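Local coordinates for conserved domain protein (Bacillus anthracis, PDB 3FBQ), which is of unknown function, but is built largely of antiparallel beta sheets, its C-terminal half matching an uncharacterised family of the E-set clan, at residues 80-85 with 106-111; 178-183 with 224-229. All blocks are in the same frame, centred on the assembly; numbering follows the deposited sequence.

Interaction 1: residues 80-85 with 106-111; sequences DAHGSS and HHDSNK
His107 N donates to Gly83 O over 3.1 Å, the backbone hydrogen bond that joins 80-85 to 106-111. The bond is bent, 144° at the hydrogen, and the donor stands above the carbonyl plane instead of on a lone pair. A CA-H...O contact reaches the same Gly83 O from His106 CA at 3.5 Å. One residue further on, Ser84 and His106 form an antiparallel non-hydrogen-bonded pair, with both side chains on one face of the sheet. Ala81 CB, from the loop before the strand, meets His106 CB at 3.9 Å.

The His107 ring folds back along 83-85. With CG anti to the carbonyl carbon (chi1 -50°), it brings NE2 to Ser85 OG, which lies at the ring edge. That hydrogen bond, His107 NE2 to Ser85 OG at 3.4 Å, is weak, and Ser85 OG is also bonded to Asn214 O of the large C-terminal sheet. The His106 ring is engaged within its own segment: His106 NE2 donates to Asn110 O in a nearly straight bond of 3.3 Å, close to the ring plane.

Further out, His82 packs obliquely on Asp108, ring and carboxylate planes 54° apart.

The contact thus joins the start of strand 84-92, outermost of its sheet within this chain, to the end of strand 97-106. Ser84 OG bonds Asn138 of the second subunit, placing this sheet edge at a subunit interface. With one backbone bond and one weak imidazole bond, the pairing is modest. The Asp108 carboxylate could at most mildly favour a protonated His82, since it also makes a long, weak ion pair with Lys112.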
ATOM      1  N   ASP A  80      -5.436  17.354   6.212  1.00 35.56           N
ATOM      2  CA  ASP A  80      -4.826  18.681   6.429  1.00 35.99           C
ATOM      3  C   ASP A  80      -3.641  18.605   7.391  1.00 37.45           C
ATOM      4  O   ASP A  80      -3.298  19.581   8.094  1.00 36.39           O
ATOM      5  CB  ASP A  80      -5.831  19.601   7.096  1.00 36.65           C
ATOM      6  CG  ASP A  80      -6.611  20.466   6.132  1.00 38.52           C
ATOM      7  OD1 ASP A  80      -5.981  21.292   5.427  1.00 46.14           O
ATOM      8  OD2 ASP A  80      -7.872  20.395   6.142  1.00 39.94           O
ATOM      9  N   ALA A  81      -3.039  17.421   7.489  1.00 39.40           N
ATOM     10  CA  ALA A  81      -1.755  17.285   8.170  1.00 40.86           C
ATOM     11  C   ALA A  81      -0.886  18.120   7.279  1.00 42.56           C
ATOM     12  O   ALA A  81      -1.123  18.186   6.043  1.00 44.25           O
ATOM     13  CB  ALA A  81      -1.292  15.858   8.144  1.00 40.18           C
ATOM     14  N   HIS A  82       0.095  18.811   7.814  1.00 42.90           N
ATOM     15  CA  HIS A  82       0.935  19.392   6.813  1.00 42.95           C
ATOM     16  C   HIS A  82       1.940  18.309   6.442  1.00 41.55           C
ATOM     17  O   HIS A  82       1.630  17.447   5.642  1.00 40.59           O
ATOM     18  CB  HIS A  82       1.332  20.821   7.155  1.00 44.85           C
ATOM     19  CG  HIS A  82       0.169  21.772   7.006  1.00 48.21           C
ATOM     20  ND1 HIS A  82       0.000  22.592   5.902  1.00 52.53           N
ATOM     21  CD2 HIS A  82      -0.940  21.951   7.771  1.00 49.92           C
ATOM     22  CE1 HIS A  82      -1.133  23.268   6.019  1.00 51.58           C
ATOM     23  NE2 HIS A  82      -1.722  22.900   7.146  1.00 50.40           N
ATOM     24  N   GLY A  83       3.062  18.157   7.083  1.00 40.94           N
ATOM     25  CA  GLY A  83       3.668  16.826   6.798  1.00 39.36           C
ATOM     26  C   GLY A  83       3.039  15.832   7.734  1.00 37.98           C
ATOM     27  O   GLY A  83       2.165  16.179   8.535  1.00 38.88           O
ATOM     28  N   SER A  84       3.490  14.599   7.699  1.00 36.63           N
ATOM     29  CA  SER A  84       3.176  13.725   8.819  1.00 34.93           C
ATOM     30  C   SER A  84       4.200  12.640   8.998  1.00 34.01           C
ATOM     31  O   SER A  84       4.788  12.187   8.003  1.00 33.30           O
ATOM     32  CB  SER A  84       1.802  13.111   8.658  1.00 34.81           C
ATOM     33  OG  SER A  84       1.902  11.939   7.898  1.00 35.03           O
ATOM     34  N   SER A  85       4.416  12.239  10.255  1.00 33.38           N
ATOM     35  CA  SER A  85       5.149  11.014  10.548  1.00 33.95           C
ATOM     36  C   SER A  85       4.418  10.040  11.469  1.00 34.95           C
ATOM     37  O   SER A  85       3.359  10.353  12.001  1.00 36.62           O
ATOM     38  CB  SER A  85       6.572  11.310  11.008  1.00 34.74           C
ATOM     39  OG  SER A  85       6.694  12.113  12.157  1.00 33.51           O
ATOM     40  N   HIS A 106       1.315  15.007  12.993  1.00 28.52           N
ATOM     41  CA  HIS A 106       1.239  15.956  11.920  1.00 30.94           C
ATOM     42  C   HIS A 106       2.329  17.073  12.140  1.00 32.34           C
ATOM     43  O   HIS A 106       2.871  17.172  13.246  1.00 33.26           O
ATOM     44  CB  HIS A 106      -0.166  16.490  11.854  1.00 29.82           C
ATOM     45  CG  HIS A 106      -0.425  17.576  12.843  1.00 31.15           C
ATOM     46  ND1 HIS A 106      -1.013  17.348  14.065  1.00 30.41           N
ATOM     47  CD2 HIS A 106      -0.158  18.901  12.798  1.00 30.75           C
ATOM     48  CE1 HIS A 106      -1.112  18.484  14.726  1.00 32.52           C
ATOM     49  NE2 HIS A 106      -0.609  19.446  13.975  1.00 32.16           N
ATOM     50  N   HIS A 107       2.701  17.831  11.099  1.00 33.73           N
ATOM     51  CA  HIS A 107       3.694  18.934  11.215  1.00 35.42           C
ATOM     52  C   HIS A 107       3.103  20.261  10.742  1.00 36.45           C
ATOM     53  O   HIS A 107       3.737  21.112  10.130  1.00 37.04           O
ATOM     54  CB  HIS A 107       4.993  18.616  10.487  1.00 34.66           C
ATOM     55  CG  HIS A 107       5.533  17.281  10.840  1.00 37.73           C
ATOM     56  ND1 HIS A 107       5.877  16.332   9.889  1.00 41.27           N
ATOM     57  CD2 HIS A 107       5.727  16.698  12.047  1.00 36.89           C
ATOM     58  CE1 HIS A 107       6.302  15.241  10.499  1.00 38.25           C
ATOM     59  NE2 HIS A 107       6.191  15.429  11.808  1.00 37.57           N
ATOM     60  N   ASP A 108       1.831  20.397  11.023  1.00 37.55           N
ATOM     61  CA  ASP A 108       1.186  21.650  10.982  1.00 38.00           C
ATOM     62  C   ASP A 108       1.812  22.415  12.172  1.00 37.29           C
ATOM     63  O   ASP A 108       1.934  21.881  13.284  1.00 36.94           O
ATOM     64  CB  ASP A 108      -0.295  21.368  11.124  1.00 37.79           C
ATOM     65  CG  ASP A 108      -1.119  22.595  11.202  1.00 43.70           C
ATOM     66  OD1 ASP A 108      -0.547  23.725  11.074  1.00 47.76           O
ATOM     67  OD2 ASP A 108      -2.369  22.420  11.400  1.00 49.29           O
ATOM     68  N   SER A 109       2.281  23.628  11.901  1.00 36.60           N
ATOM     69  CA  SER A 109       2.764  24.570  12.931  1.00 36.74           C
ATOM     70  C   SER A 109       1.981  24.617  14.249  1.00 36.61           C
ATOM     71  O   SER A 109       2.550  24.480  15.303  1.00 36.94           O
ATOM     72  CB  SER A 109       2.776  25.955  12.360  1.00 36.28           C
ATOM     73  OG  SER A 109       3.868  26.593  12.897  1.00 38.07           O
ATOM     74  N   ASN A 110       0.680  24.818  14.196  1.00 36.84           N
ATOM     75  CA  ASN A 110      -0.128  24.717  15.410  1.00 37.59           C
ATOM     76  C   ASN A 110      -0.787  23.355  15.568  1.00 37.50           C
ATOM     77  O   ASN A 110      -1.073  22.628  14.578  1.00 38.87           O
ATOM     78  CB  ASN A 110      -1.241  25.757  15.428  1.00 38.13           C
ATOM     79  CG  ASN A 110      -0.820  27.068  14.802  1.00 40.52           C
ATOM     80  OD1 ASN A 110       0.231  27.624  15.177  1.00 41.82           O
ATOM     81  ND2 ASN A 110      -1.615  27.559  13.821  1.00 38.12           N
ATOM     82  N   LYS A 111      -1.066  23.029  16.817  1.00 35.95           N
ATOM     83  CA  LYS A 111      -1.731  21.814  17.118  1.00 35.26           C
ATOM     84  C   LYS A 111      -3.193  21.917  16.638  1.00 34.78           C
ATOM     85  O   LYS A 111      -3.657  22.985  16.301  1.00 34.24           O
ATOM     86  CB  LYS A 111      -1.531  21.410  18.594  1.00 35.07           C
ATOM     87  CG  LYS A 111      -2.033  22.368  19.637  1.00 35.33           C
ATOM     88  CD  LYS A 111      -1.530  22.031  21.072  1.00 31.85           C
ATOM     89  CE  LYS A 111      -1.978  23.121  22.016  1.00 29.63           C
ATOM     90  NZ  LYS A 111      -2.343  22.624  23.352  1.00 32.65           N
TER

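Interaction 2: residues 178-183 with 224-229; sequences LYYNQE and IRWSAT
Two neighbouring antiparallel strands inside the C-terminal sheet, 178-183 and 224-229, are joined by five backbone hydrogen bonds. Leu178 and Ala228 exchange two, Tyr180 and Trp226 two more, and Gln182 N donates to Ile224 O at 3.1 Å. The bond from Trp226 N to Tyr180 O, 2.7 Å, is almost straight. Between these pairs, Tyr179 faces Ser227 and Asn181 faces Arg225 in non-hydrogen-bonded positions, where Ser227 CA and Arg225 CA make CA-H...O contacts with Leu178 O and Tyr180 O.

The strands are the third and fourth of eight across the sheet, in the region that belongs to DUF5643, a family of unknown function in the E-set clan. On the face carrying Leu178, Tyr180 and Trp226, the Tyr180 side chain leans across to the other strand because chi1, 70°, puts CG between the backbone N and the carbonyl carbon. Trp226 CB then sits over one face of the phenol in a CH-pi contact, 4.0 Å from the Tyr180 ring centroid, and Tyr180 CE2 meets Trp226 CD1 at 3.6 Å. The tyrosine and the five-membered ring of the indole are near parallel, planes at 25°, but slid so far apart that they barely overlap. Ile224 CG2 rests over the Trp226 indole, 3.5 Å above its plane, while the phenol OH is bonded to Val197 O.

On the face bearing Tyr179 and Asn181, Ser227 CB touches Tyr179 CD1 at 3.8 Å, and Glu167 of strand 162-171 forms a salt bridge with Arg225 NH2 and accepts a hydrogen bond from Asn181 ND2.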
ATOM      1  N   LEU A 178       8.694  17.632  23.898  1.00 23.49           N
ATOM      2  CA  LEU A 178       9.797  18.583  23.609  1.00 25.15           C
ATOM      3  C   LEU A 178      10.041  18.783  22.099  1.00 25.40           C
ATOM      4  O   LEU A 178      10.404  17.845  21.390  1.00 25.05           O
ATOM      5  CB  LEU A 178      11.100  18.172  24.301  1.00 24.88           C
ATOM      6  CG  LEU A 178      11.028  18.074  25.836  1.00 27.10           C
ATOM      7  CD1 LEU A 178      12.352  17.610  26.352  1.00 27.31           C
ATOM      8  CD2 LEU A 178      10.582  19.325  26.575  1.00 25.89           C
ATOM      9  N   TYR A 179       9.835  20.003  21.625  1.00 25.71           N
ATOM     10  CA  TYR A 179      10.162  20.331  20.267  1.00 26.90           C
ATOM     11  C   TYR A 179      11.544  20.945  20.181  1.00 27.84           C
ATOM     12  O   TYR A 179      11.907  21.855  20.917  1.00 27.49           O
ATOM     13  CB  TYR A 179       9.223  21.375  19.790  1.00 26.34           C
ATOM     14  CG  TYR A 179       7.811  20.944  19.706  1.00 28.51           C
ATOM     15  CD1 TYR A 179       7.296  20.388  18.516  1.00 22.84           C
ATOM     16  CD2 TYR A 179       6.924  21.152  20.804  1.00 31.58           C
ATOM     17  CE1 TYR A 179       5.985  20.043  18.413  1.00 22.39           C
ATOM     18  CE2 TYR A 179       5.570  20.799  20.700  1.00 27.80           C
ATOM     19  CZ  TYR A 179       5.119  20.249  19.500  1.00 27.28           C
ATOM     20  OH  TYR A 179       3.798  19.899  19.390  1.00 32.69           O
ATOM     21  N   TYR A 180      12.301  20.499  19.215  1.00 29.51           N
ATOM     22  CA  TYR A 180      13.629  21.030  19.078  1.00 31.00           C
ATOM     23  C   TYR A 180      14.282  20.652  17.719  1.00 31.51           C
ATOM     24  O   TYR A 180      13.652  19.996  16.874  1.00 30.63           O
ATOM     25  CB  TYR A 180      14.433  20.508  20.247  1.00 31.26           C
ATOM     26  CG  TYR A 180      14.687  19.036  20.111  1.00 32.95           C
ATOM     27  CD1 TYR A 180      13.719  18.092  20.488  1.00 32.78           C
ATOM     28  CD2 TYR A 180      15.905  18.576  19.574  1.00 33.99           C
ATOM     29  CE1 TYR A 180      13.974  16.715  20.329  1.00 32.78           C
ATOM     30  CE2 TYR A 180      16.173  17.203  19.421  1.00 31.81           C
ATOM     31  CZ  TYR A 180      15.215  16.293  19.792  1.00 30.52           C
ATOM     32  OH  TYR A 180      15.526  14.977  19.654  1.00 27.76           O
ATOM     33  N   ASN A 181      15.538  21.080  17.514  1.00 32.72           N
ATOM     34  CA  ASN A 181      16.244  20.850  16.231  1.00 33.36           C
ATOM     35  C   ASN A 181      17.724  20.834  16.393  1.00 34.72           C
ATOM     36  O   ASN A 181      18.229  21.398  17.346  1.00 35.46           O
ATOM     37  CB  ASN A 181      15.896  21.879  15.160  1.00 31.77           C
ATOM     38  CG  ASN A 181      16.157  23.273  15.602  1.00 30.52           C
ATOM     39  OD1 ASN A 181      17.285  23.689  15.892  1.00 26.41           O
ATOM     40  ND2 ASN A 181      15.099  24.025  15.654  1.00 31.19           N
ATOM     41  N   GLN A 182      18.403  20.196  15.434  1.00 36.39           N
ATOM     42  CA  GLN A 182      19.848  20.093  15.405  1.00 37.25           C
ATOM     43  C   GLN A 182      20.271  20.970  14.278  1.00 38.26           C
ATOM     44  O   GLN A 182      19.565  21.054  13.271  1.00 37.43           O
ATOM     45  CB  GLN A 182      20.318  18.645  15.165  1.00 37.03           C
ATOM     46  CG  GLN A 182      19.702  17.908  13.984  1.00 38.41           C
ATOM     47  CD  GLN A 182      20.198  16.453  13.845  1.00 42.05           C
ATOM     48  OE1 GLN A 182      20.761  16.044  12.795  1.00 41.04           O
ATOM     49  NE2 GLN A 182      19.963  15.656  14.884  1.00 44.16           N
ATOM     50  N   GLU A 183      21.403  21.652  14.497  1.00 40.29           N
ATOM     51  CA  GLU A 183      22.199  22.316  13.449  1.00 41.69           C
ATOM     52  C   GLU A 183      23.638  21.763  13.353  1.00 42.71           C
ATOM     53  O   GLU A 183      24.262  21.453  14.371  1.00 42.94           O
ATOM     54  CB  GLU A 183      22.209  23.807  13.679  1.00 41.09           C
ATOM     55  CG  GLU A 183      20.867  24.442  13.420  1.00 42.88           C
ATOM     56  CD  GLU A 183      20.752  25.804  14.090  1.00 47.31           C
ATOM     57  OE1 GLU A 183      21.730  26.588  14.000  1.00 49.72           O
ATOM     58  OE2 GLU A 183      19.701  26.093  14.717  1.00 46.83           O
ATOM     59  N   ILE A 224      17.654  19.122  11.203  1.00 30.39           N
ATOM     60  CA  ILE A 224      16.394  18.413  11.358  1.00 28.48           C
ATOM     61  C   ILE A 224      15.611  18.993  12.567  1.00 28.18           C
ATOM     62  O   ILE A 224      16.120  19.009  13.668  1.00 28.27           O
ATOM     63  CB  ILE A 224      16.617  16.840  11.578  1.00 28.57           C
ATOM     64  CG1 ILE A 224      17.614  16.180  10.598  1.00 28.76           C
ATOM     65  CG2 ILE A 224      15.358  16.060  11.594  1.00 25.62           C
ATOM     66  CD1 ILE A 224      17.644  16.754   9.257  1.00 32.85           C
ATOM     67  N   ARG A 225      14.374  19.437  12.366  1.00 27.28           N
ATOM     68  CA  ARG A 225      13.440  19.662  13.452  1.00 26.64           C
ATOM     69  C   ARG A 225      12.898  18.316  13.853  1.00 26.53           C
ATOM     70  O   ARG A 225      12.582  17.497  12.978  1.00 26.43           O
ATOM     71  CB  ARG A 225      12.304  20.564  13.010  1.00 26.08           C
ATOM     72  CG  ARG A 225      12.812  21.682  12.051  1.00 31.60           C
ATOM     73  CD  ARG A 225      11.840  22.826  11.897  1.00 36.64           C
ATOM     74  NE  ARG A 225      11.146  23.099  13.169  1.00 41.35           N
ATOM     75  CZ  ARG A 225      10.005  23.791  13.269  1.00 42.64           C
ATOM     76  NH1 ARG A 225       9.434  24.277  12.165  1.00 42.53           N
ATOM     77  NH2 ARG A 225       9.422  23.988  14.460  1.00 41.29           N
ATOM     78  N   TRP A 226      12.807  18.088  15.174  1.00 25.57           N
ATOM     79  CA  TRP A 226      12.378  16.825  15.762  1.00 24.59           C
ATOM     80  C   TRP A 226      11.394  17.138  16.841  1.00 25.15           C
ATOM     81  O   TRP A 226      11.280  18.275  17.317  1.00 26.92           O
ATOM     82  CB  TRP A 226      13.528  16.188  16.554  1.00 24.78           C
ATOM     83  CG  TRP A 226      14.770  15.852  15.880  1.00 22.23           C
ATOM     84  CD1 TRP A 226      15.935  16.583  15.884  1.00 25.97           C
ATOM     85  CD2 TRP A 226      15.042  14.671  15.184  1.00 21.74           C
ATOM     86  NE1 TRP A 226      16.911  15.928  15.178  1.00 28.00           N
ATOM     87  CE2 TRP A 226      16.375  14.751  14.722  1.00 28.16           C
ATOM     88  CE3 TRP A 226      14.272  13.554  14.842  1.00 25.54           C
ATOM     89  CZ2 TRP A 226      16.952  13.747  13.939  1.00 31.12           C
ATOM     90  CZ3 TRP A 226      14.834  12.553  14.054  1.00 25.87           C
ATOM     91  CH2 TRP A 226      16.154  12.655  13.608  1.00 31.27           C
ATOM     92  N   SER A 227      10.742  16.114  17.351  1.00 24.81           N
ATOM     93  CA  SER A 227      10.051  16.252  18.633  1.00 24.60           C
ATOM     94  C   SER A 227       9.913  14.904  19.311  1.00 25.38           C
ATOM     95  O   SER A 227       9.928  13.847  18.634  1.00 26.65           O
ATOM     96  CB  SER A 227       8.698  16.873  18.426  1.00 23.61           C
ATOM     97  OG  SER A 227       7.760  15.869  18.156  1.00 27.41           O
ATOM     98  N   ALA A 228       9.809  14.880  20.638  1.00 25.40           N
ATOM     99  CA  ALA A 228       9.655  13.587  21.304  1.00 25.25           C
ATOM    100  C   ALA A 228       8.619  13.687  22.370  1.00 26.65           C
ATOM    101  O   ALA A 228       8.323  14.796  22.897  1.00 27.54           O
ATOM    102  CB  ALA A 228      10.906  13.181  21.892  1.00 24.77           C
ATOM    103  N   THR A 229       8.061  12.547  22.753  1.00 26.86           N
ATOM    104  CA  THR A 229       7.053  12.639  23.803  1.00 27.41           C
ATOM    105  C   THR A 229       7.498  11.899  25.026  1.00 27.32           C
ATOM    106  O   THR A 229       8.106  10.852  24.914  1.00 26.39           O
ATOM    107  CB  THR A 229       5.711  12.153  23.291  1.00 27.71           C
ATOM    108  OG1 THR A 229       5.551  12.701  21.986  1.00 28.17           O
ATOM    109  CG2 THR A 229       4.521  12.636  24.231  1.00 27.15           C
TER

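How the interactions relate
From the N terminus, the chain first closes interaction 1, where 106-111 returns to 80-85 after the hairpin of strands 84-92 and 97-106, before running on to strand 114-126 of the three-stranded sheet. Interaction 2 follows in series: the chain leaves 178-183, passes through helix 186-191 and strands 196-203 and 208-218, and comes back at 224-229. Neither loop encloses or crosses the other. The centres of interactions 1 and 2 lie about 14 Å apart, and the nearest atoms of interactions 1 and 2 are about 6 Å apart. Asn214 of strand 208-218 bonds both Ser85 and Ser227, while Arg52 reaches His106, Asp108 and Tyr179, so each links the five-stranded N-terminal sheet region to the eight-stranded C-terminal sheet.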